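Local coordinates for stage II sporulation protein SA (Bacillus subtilis, PDB 3O6Q) that acts as the toxin of a type II toxin-antitoxin system, killing the cell unless its cognate antitoxin SpoIISB neutralises it, at residues E14-E17 against M18-Y22; Y29-L32 against L33-P37; S73-A76 against D77-L81. All coordinates share one frame; numbering follows the deposited sequence.

All three interactions are local, made between residues one helical turn apart in the predicted cytoplasmic part of a membrane protein. Interactions 1 and 2 follow each other on helix 7-35, with centres about 22 Å apart, and both are partly buried because a second subunit and other protein chains pack on this helix. Interaction 1 is mid-helix, where backbone bonding is regular and a histidine doubles one bond; interaction 2 is the C-terminal end, where bonds become bifurcated and an asparagine covers a tyrosine ring. Interaction 3 is a surface contact on helix 75-82, its centre about 34 Å from each of the others. It starts a helix and relies on charged and polar side chains.

Interaction 1. Residues E14-E17 against M18-Y22; sequences ENNE and MLHMY
N16 and H20 make the most distinctive polar contact here, in the middle of a long alpha-helix, because the carbonyl oxygen of N16 receives two donors from the same histidine. The backbone N of H20 reaches N16 O at 3.1 Å, the usual i to i+4 helical bond. The ring adds a second: H20 ND1 lies 3.2 Å from N16 O, in a bond bent to 140° that arrives from above the carbonyl plane, on the opposite face from the backbone donor. Histidine suits this place, since its ring nitrogen is close enough to the backbone to fold back one turn. With chi1 at -92° the ring swings towards the preceding turn, where the side chain of N16 runs beside it in the same direction. CG of N16 meets the imidazole edge in its plane, and the amide stands almost perpendicular to the ring, 87° between planes.

Three further backbone bonds continue the same i to i+4 pattern: M18 N to E14 O at 3.0 Å, L19 N to N15 O at 3.0 Å and M21 N to E17 O at 2.9 Å. Around them the packing is mostly side chain on backbone. CG of selenomethionine M18 rests 3.1 Å from E14 O, and CB of selenomethionine M21 touches E17 O. Farther out, CG of E17 approaches CE of M21 at 4.2 Å, so the aliphatic part of the glutamate meets the CE methyl of the selenomethionine.

L19, apolar as suits a side packed on the second subunit, touches N15 of that subunit, while N15 OD1 is hydrogen-bonded to a side chain of another protein's chain and H20 stacks on an aromatic ring of a further one. Within the chain, E17 and M21 lie on I129, and Y22 bonds to T131 and D134, which ties helix 7-35 to the start of helix 132-148.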
loop_
_atom_site.group_PDB
_atom_site.type_symbol
_atom_site.label_atom_id
_atom_site.label_comp_id
_atom_site.label_asym_id
_atom_site.label_seq_id
_atom_site.Cartn_x
_atom_site.Cartn_y
_atom_site.Cartn_z
ATOM N N GLU A 14 0.441 -21.711 4.283
ATOM C CA GLU A 14 1.107 -20.710 3.427
ATOM C C GLU A 14 0.162 -19.561 3.094
ATOM O O GLU A 14 0.562 -18.419 3.149
ATOM C CB GLU A 14 1.634 -21.326 2.133
ATOM C CG GLU A 14 3.051 -20.894 1.764
ATOM C CD GLU A 14 3.759 -21.926 0.907
ATOM O OE1 GLU A 14 3.080 -22.808 0.327
ATOM O OE2 GLU A 14 5.005 -21.862 0.822
ATOM N N ASN A 15 -1.094 -19.866 2.757
ATOM C CA ASN A 15 -2.113 -18.812 2.504
ATOM C C ASN A 15 -2.318 -17.972 3.750
ATOM O O ASN A 15 -2.249 -16.762 3.700
ATOM C CB ASN A 15 -3.452 -19.410 2.067
ATOM C CG ASN A 15 -3.484 -19.733 0.583
ATOM O OD1 ASN A 15 -3.720 -20.876 0.185
ATOM N ND2 ASN A 15 -3.194 -18.731 -0.243
ATOM N N ASN A 16 -2.481 -18.649 4.881
ATOM C CA ASN A 16 -2.699 -17.994 6.145
ATOM C C ASN A 16 -1.544 -17.070 6.539
ATOM O O ASN A 16 -1.771 -15.930 6.930
ATOM C CB ASN A 16 -2.926 -19.044 7.229
ATOM C CG ASN A 16 -3.579 -18.476 8.439
ATOM O OD1 ASN A 16 -4.570 -17.766 8.327
ATOM N ND2 ASN A 16 -3.031 -18.763 9.611
ATOM N N GLU A 17 -0.323 -17.571 6.415
ATOM C CA GLU A 17 0.877 -16.796 6.665
ATOM C C GLU A 17 0.940 -15.573 5.758
ATOM O O GLU A 17 1.147 -14.469 6.246
ATOM C CB GLU A 17 2.113 -17.667 6.504
ATOM C CG GLU A 17 3.461 -16.927 6.401
ATOM C CD GLU A 17 4.348 -17.566 5.321
ATOM O OE1 GLU A 17 5.161 -18.451 5.670
ATOM O OE2 GLU A 17 4.185 -17.231 4.116
HETATM N N MSE A 18 0.742 -15.755 4.457
HETATM C CA MSE A 18 0.725 -14.636 3.498
HETATM C C MSE A 18 -0.267 -13.536 3.904
HETATM O O MSE A 18 0.047 -12.348 3.810
HETATM C CB MSE A 18 0.319 -15.134 2.109
HETATM C CG MSE A 18 1.357 -15.977 1.372
HETATM SE SE MSE A 18 2.690 -14.862 0.492
HETATM C CE MSE A 18 1.663 -13.986 -0.915
ATOM N N LEU A 19 -1.475 -13.926 4.303
ATOM C CA LEU A 19 -2.527 -12.944 4.565
ATOM C C LEU A 19 -2.262 -12.182 5.848
ATOM O O LEU A 19 -2.502 -10.982 5.915
ATOM C CB LEU A 19 -3.893 -13.610 4.674
ATOM C CG LEU A 19 -4.572 -14.029 3.350
ATOM C CD1 LEU A 19 -5.684 -15.076 3.560
ATOM C CD2 LEU A 19 -5.067 -12.777 2.566
ATOM N N HIS A 20 -1.752 -12.881 6.849
ATOM C CA HIS A 20 -1.370 -12.255 8.106
ATOM C C HIS A 20 -0.225 -11.306 7.911
ATOM O O HIS A 20 -0.277 -10.144 8.338
ATOM C CB HIS A 20 -0.983 -13.306 9.133
ATOM C CG HIS A 20 -2.113 -13.741 9.991
ATOM N ND1 HIS A 20 -2.686 -14.986 9.887
ATOM C CD2 HIS A 20 -2.776 -13.102 10.984
ATOM C CE1 HIS A 20 -3.653 -15.103 10.785
ATOM N NE2 HIS A 20 -3.731 -13.972 11.460
HETATM N N MSE A 21 0.802 -11.800 7.255
HETATM C CA MSE A 21 2.012 -11.036 7.088
HETATM C C MSE A 21 1.795 -9.745 6.342
HETATM O O MSE A 21 2.297 -8.709 6.757
HETATM C CB MSE A 21 3.045 -11.869 6.362
HETATM C CG MSE A 21 4.403 -11.266 6.271
HETATM SE SE MSE A 21 5.416 -12.436 5.084
HETATM C CE MSE A 21 6.098 -13.613 6.516
ATOM N N TYR A 22 1.068 -9.791 5.226
ATOM C CA TYR A 22 0.877 -8.603 4.439
ATOM C C TYR A 22 -0.223 -7.704 4.996
ATOM O O TYR A 22 -0.189 -6.502 4.792
ATOM C CB TYR A 22 0.738 -8.963 2.960
ATOM C CG TYR A 22 2.083 -9.418 2.398
ATOM C CD1 TYR A 22 3.144 -8.528 2.317
ATOM C CD2 TYR A 22 2.304 -10.748 2.024
ATOM C CE1 TYR A 22 4.398 -8.936 1.856
ATOM C CE2 TYR A 22 3.556 -11.166 1.551
ATOM C CZ TYR A 22 4.604 -10.257 1.464
ATOM O OH TYR A 22 5.840 -10.659 0.988
#

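Interaction 2. Residues Y29-L32 against L33-P37; sequences YQYL and LKNEP
L33 lays its CD1 methyl over one face of the Y29 ring, 3.9 Å from the ring centroid, a CH-pi contact that complements the backbone bond from L33 N to Y29 O. A branched aliphatic side chain can cover a ring one turn back while its other surfaces pack elsewhere, here against Y59 of helix 45-61 in the same chain and S140 of the second subunit. The hydroxyl of Y29 meets its own counterpart, Y29 OH of the second subunit.

K34 comes next. Its N donates to Q30 O at 3.0 Å and weakly to Y31 O. The lysine runs beside Q30 in the same direction, but their polar ends have separate partners: K34 NZ bonds to the backbone of another protein's chain, and Q30 OE1 to T139 of the second subunit.

N35 N bonds to Y31 O at 2.9 Å. With CG beside its own backbone N (chi1 -61°), the amide turns back over Y31, placing ND2 3.2 Å above the ring plane, over its centre. The amide and ring planes are 54° apart, and ND2 also makes a weak bond to Y31 O. A short polar side chain thus serves a late backbone carbonyl and a ring face together.

E36 N still donates to L32 O at 2.9 Å, and its CG lies against CD2 of L32, methylene on methyl, while the carboxylate leads outwards. E36 is the first residue to leave helical backbone angles, and P37, which has no amide hydrogen, follows. Such shared carbonyls and a closing proline suit the C-terminal end of a helix, here the point where helix 7-35 gives way to strand 38-42.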
loop_
_atom_site.group_PDB
_atom_site.type_symbol
_atom_site.label_atom_id
_atom_site.label_comp_id
_atom_site.label_asym_id
_atom_site.label_seq_id
_atom_site.Cartn_x
_atom_site.Cartn_y
_atom_site.Cartn_z
ATOM N N TYR A 29 2.653 0.090 7.470
ATOM C CA TYR A 29 2.879 1.105 6.428
ATOM C C TYR A 29 1.918 2.287 6.635
ATOM O O TYR A 29 2.323 3.443 6.655
ATOM C CB TYR A 29 2.702 0.427 5.063
ATOM C CG TYR A 29 2.607 1.292 3.816
ATOM C CD1 TYR A 29 3.722 1.573 3.036
ATOM C CD2 TYR A 29 1.374 1.710 3.344
ATOM C CE1 TYR A 29 3.620 2.318 1.834
ATOM C CE2 TYR A 29 1.259 2.440 2.139
ATOM C CZ TYR A 29 2.383 2.754 1.417
ATOM O OH TYR A 29 2.269 3.520 0.279
ATOM N N GLN A 30 0.645 1.975 6.816
ATOM C CA GLN A 30 -0.369 2.990 6.981
ATOM C C GLN A 30 -0.148 3.739 8.280
ATOM O O GLN A 30 -0.312 4.938 8.310
ATOM C CB GLN A 30 -1.747 2.366 6.983
ATOM C CG GLN A 30 -2.882 3.399 7.053
ATOM C CD GLN A 30 -3.577 3.518 8.422
ATOM O OE1 GLN A 30 -4.783 3.839 8.491
ATOM N NE2 GLN A 30 -2.825 3.284 9.510
ATOM N N TYR A 31 0.227 3.036 9.349
ATOM C CA TYR A 31 0.430 3.694 10.629
ATOM C C TYR A 31 1.545 4.709 10.520
ATOM O O TYR A 31 1.430 5.859 11.022
ATOM C CB TYR A 31 0.708 2.678 11.723
ATOM C CG TYR A 31 0.942 3.305 13.083
ATOM C CD1 TYR A 31 -0.098 3.448 14.000
ATOM C CD2 TYR A 31 2.202 3.717 13.462
ATOM C CE1 TYR A 31 0.106 4.012 15.245
ATOM C CE2 TYR A 31 2.415 4.298 14.699
ATOM C CZ TYR A 31 1.365 4.441 15.584
ATOM O OH TYR A 31 1.619 5.007 16.820
ATOM N N LEU A 32 2.622 4.325 9.835
ATOM C CA LEU A 32 3.763 5.241 9.649
ATOM C C LEU A 32 3.428 6.416 8.727
ATOM O O LEU A 32 3.812 7.532 8.974
ATOM C CB LEU A 32 4.967 4.499 9.138
ATOM C CG LEU A 32 5.596 3.453 10.064
ATOM C CD1 LEU A 32 6.541 2.585 9.215
ATOM C CD2 LEU A 32 6.351 4.094 11.208
ATOM N N LEU A 33 2.686 6.186 7.664
ATOM C CA LEU A 33 2.291 7.297 6.829
ATOM C C LEU A 33 1.484 8.276 7.684
ATOM O O LEU A 33 1.576 9.468 7.502
ATOM C CB LEU A 33 1.498 6.802 5.594
ATOM C CG LEU A 33 2.364 6.307 4.423
ATOM C CD1 LEU A 33 1.516 5.691 3.243
ATOM C CD2 LEU A 33 3.329 7.411 3.877
ATOM N N LYS A 34 0.726 7.770 8.636
ATOM C CA LYS A 34 -0.155 8.604 9.451
ATOM C C LYS A 34 0.624 9.355 10.525
ATOM O O LYS A 34 0.354 10.512 10.752
ATOM C CB LYS A 34 -1.236 7.723 10.108
ATOM C CG LYS A 34 -2.646 8.313 10.272
ATOM C CD LYS A 34 -3.504 7.499 11.278
ATOM C CE LYS A 34 -5.022 7.824 11.133
ATOM N NZ LYS A 34 -5.934 6.608 11.171
ATOM N N ASN A 35 1.593 8.717 11.169
ATOM C CA ASN A 35 2.207 9.288 12.394
ATOM C C ASN A 35 3.717 9.674 12.302
ATOM O O ASN A 35 4.195 10.481 13.102
ATOM C CB ASN A 35 1.970 8.318 13.558
ATOM C CG ASN A 35 0.461 8.097 13.843
ATOM O OD1 ASN A 35 -0.247 9.040 14.186
ATOM N ND2 ASN A 35 -0.027 6.868 13.691
ATOM N N GLU A 36 4.449 9.120 11.329
ATOM C CA GLU A 36 5.879 9.401 11.157
ATOM C C GLU A 36 6.210 10.463 10.080
ATOM O O GLU A 36 5.901 10.307 8.897
ATOM C CB GLU A 36 6.651 8.119 10.843
ATOM C CG GLU A 36 6.931 7.267 12.058
ATOM C CD GLU A 36 8.186 7.687 12.832
ATOM O OE1 GLU A 36 9.292 7.698 12.235
ATOM O OE2 GLU A 36 8.060 7.979 14.040
ATOM N N PRO A 37 6.893 11.537 10.487
ATOM C CA PRO A 37 7.254 12.534 9.485
ATOM C C PRO A 37 8.203 11.956 8.465
ATOM O O PRO A 37 9.156 11.278 8.845
ATOM C CB PRO A 37 7.965 13.609 10.312
ATOM C CG PRO A 37 8.454 12.903 11.504
ATOM C CD PRO A 37 7.427 11.871 11.815
#

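Interaction 3. Residues S73-A76 against D77-L81; sequences STQA and DKDRL
A capping box opens helix 75-82: T74 stands at the N-cap and D77 three residues on, and each turns its side chain to the other's backbone. OD2 of D77 accepts from T74 N at 3.0 Å, the donor coming from above the carboxylate plane. In return T74 OG1 takes a weak bond from D77 N at 3.4 Å, although the hydroxyl is crowded against D77 in the model and its position is less sure. Threonine suits the cap because its OG1, set between the backbone N and the carbonyl carbon (chi1 48°), can stand in for the carbonyl that a preceding turn would supply. Aspartate suits the third position of the helix: its short chain folds the carboxylate back to the amides of T74 and S73, just ahead of the first turn, where its negative charge probably also interacts favourably with the helix dipole. The bond from S73 N to the same OD2 is weak.

The other oxygen of D77 is engaged from within the helix. R80 NH1 forms a salt bridge with D77 OD1 at 2.5 Å, and that oxygen lies at the edge of the guanidinium, in its plane. One face of the guanidinium is covered by A76 CB, 3.7 Å from the plane and offset towards the rim; the methyl is a small apolar group on which the rim of the guanidinium rests.

On another flank, Q75 NE2 bonds to D79 OD1 at 2.6 Å, bent to 139° and meeting the carboxylate from above its plane. The same NE2 also reaches Q92 of helix 88-96, and K78 NZ makes a salt bridge to D96 of the same helix. The backbone bonds K78 N to T74 O and D79 N to Q75 O run alongside. Reciprocal bonding between N-cap and third residue is the textbook N-terminal motif of an alpha-helix, placed here where the chain leaves strand 66-71 for helix 75-82.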
loop_
_atom_site.group_PDB
_atom_site.type_symbol
_atom_site.label_atom_id
_atom_site.label_comp_id
_atom_site.label_asym_id
_atom_site.label_seq_id
_atom_site.Cartn_x
_atom_site.Cartn_y
_atom_site.Cartn_z
ATOM N N SER A 73 26.499 1.012 -10.307
ATOM C CA SER A 73 27.199 1.709 -11.375
ATOM C C SER A 73 28.462 0.982 -11.824
ATOM O O SER A 73 28.612 0.612 -12.983
ATOM C CB SER A 73 27.617 3.098 -10.884
ATOM O OG SER A 73 26.494 3.828 -10.517
ATOM N N THR A 74 29.396 0.837 -10.892
ATOM C CA THR A 74 30.696 0.261 -11.190
ATOM C C THR A 74 30.583 -1.251 -11.070
ATOM O O THR A 74 29.680 -1.769 -10.403
ATOM C CB THR A 74 31.752 0.789 -10.227
ATOM O OG1 THR A 74 31.267 0.691 -8.881
ATOM C CG2 THR A 74 32.038 2.242 -10.526
ATOM N N GLN A 75 31.471 -1.956 -11.757
ATOM C CA GLN A 75 31.462 -3.406 -11.736
ATOM C C GLN A 75 31.649 -3.875 -10.301
ATOM O O GLN A 75 31.111 -4.908 -9.912
ATOM C CB GLN A 75 32.562 -3.969 -12.653
ATOM C CG GLN A 75 32.585 -5.513 -12.796
ATOM C CD GLN A 75 31.275 -6.108 -13.360
ATOM O OE1 GLN A 75 30.861 -5.818 -14.494
ATOM N NE2 GLN A 75 30.625 -6.945 -12.560
ATOM N N ALA A 76 32.397 -3.107 -9.521
ATOM C CA ALA A 76 32.596 -3.420 -8.114
ATOM C C ALA A 76 31.264 -3.417 -7.384
ATOM O O ALA A 76 31.002 -4.302 -6.594
ATOM C CB ALA A 76 33.562 -2.438 -7.461
ATOM N N ASP A 77 30.428 -2.423 -7.662
ATOM C CA ASP A 77 29.078 -2.363 -7.098
ATOM C C ASP A 77 28.267 -3.585 -7.466
ATOM O O ASP A 77 27.522 -4.131 -6.643
ATOM C CB ASP A 77 28.318 -1.120 -7.598
ATOM C CG ASP A 77 28.998 0.179 -7.222
ATOM O OD1 ASP A 77 29.729 0.178 -6.218
ATOM O OD2 ASP A 77 28.813 1.180 -7.953
ATOM N N LYS A 78 28.405 -4.009 -8.715
ATOM C CA LYS A 78 27.612 -5.123 -9.226
ATOM C C LYS A 78 28.078 -6.429 -8.570
ATOM O O LYS A 78 27.254 -7.193 -8.057
ATOM C CB LYS A 78 27.708 -5.192 -10.756
ATOM C CG LYS A 78 27.270 -3.904 -11.441
ATOM C CD LYS A 78 27.197 -4.034 -12.940
ATOM C CE LYS A 78 26.606 -2.775 -13.571
ATOM N NZ LYS A 78 26.139 -3.058 -14.962
ATOM N N ASP A 79 29.396 -6.646 -8.543
ATOM C CA ASP A 79 29.970 -7.864 -7.952
ATOM C C ASP A 79 29.663 -7.973 -6.461
ATOM O O ASP A 79 29.334 -9.059 -5.977
ATOM C CB ASP A 79 31.480 -7.957 -8.186
ATOM C CG ASP A 79 31.845 -8.077 -9.664
ATOM O OD1 ASP A 79 30.959 -8.467 -10.456
ATOM O OD2 ASP A 79 33.008 -7.777 -10.031
ATOM N N ARG A 80 29.726 -6.856 -5.747
ATOM C CA ARG A 80 29.350 -6.836 -4.345
ATOM C C ARG A 80 27.946 -7.395 -4.208
ATOM O O ARG A 80 27.687 -8.259 -3.382
ATOM C CB ARG A 80 29.361 -5.416 -3.779
ATOM C CG ARG A 80 30.730 -4.766 -3.594
ATOM C CD ARG A 80 30.615 -3.271 -3.373
ATOM N NE ARG A 80 31.940 -2.647 -3.277
ATOM C CZ ARG A 80 32.299 -1.509 -3.872
ATOM N NH1 ARG A 80 31.464 -0.833 -4.662
ATOM N NH2 ARG A 80 33.527 -1.051 -3.687
ATOM N N LEU A 81 27.032 -6.900 -5.028
ATOM C CA LEU A 81 25.642 -7.313 -4.926
ATOM C C LEU A 81 25.490 -8.814 -5.230
ATOM O O LEU A 81 24.953 -9.546 -4.408
ATOM C CB LEU A 81 24.794 -6.451 -5.862
ATOM C CG LEU A 81 23.360 -6.171 -5.461
ATOM C CD1 LEU A 81 23.271 -5.685 -4.049
ATOM C CD2 LEU A 81 22.849 -5.098 -6.377
#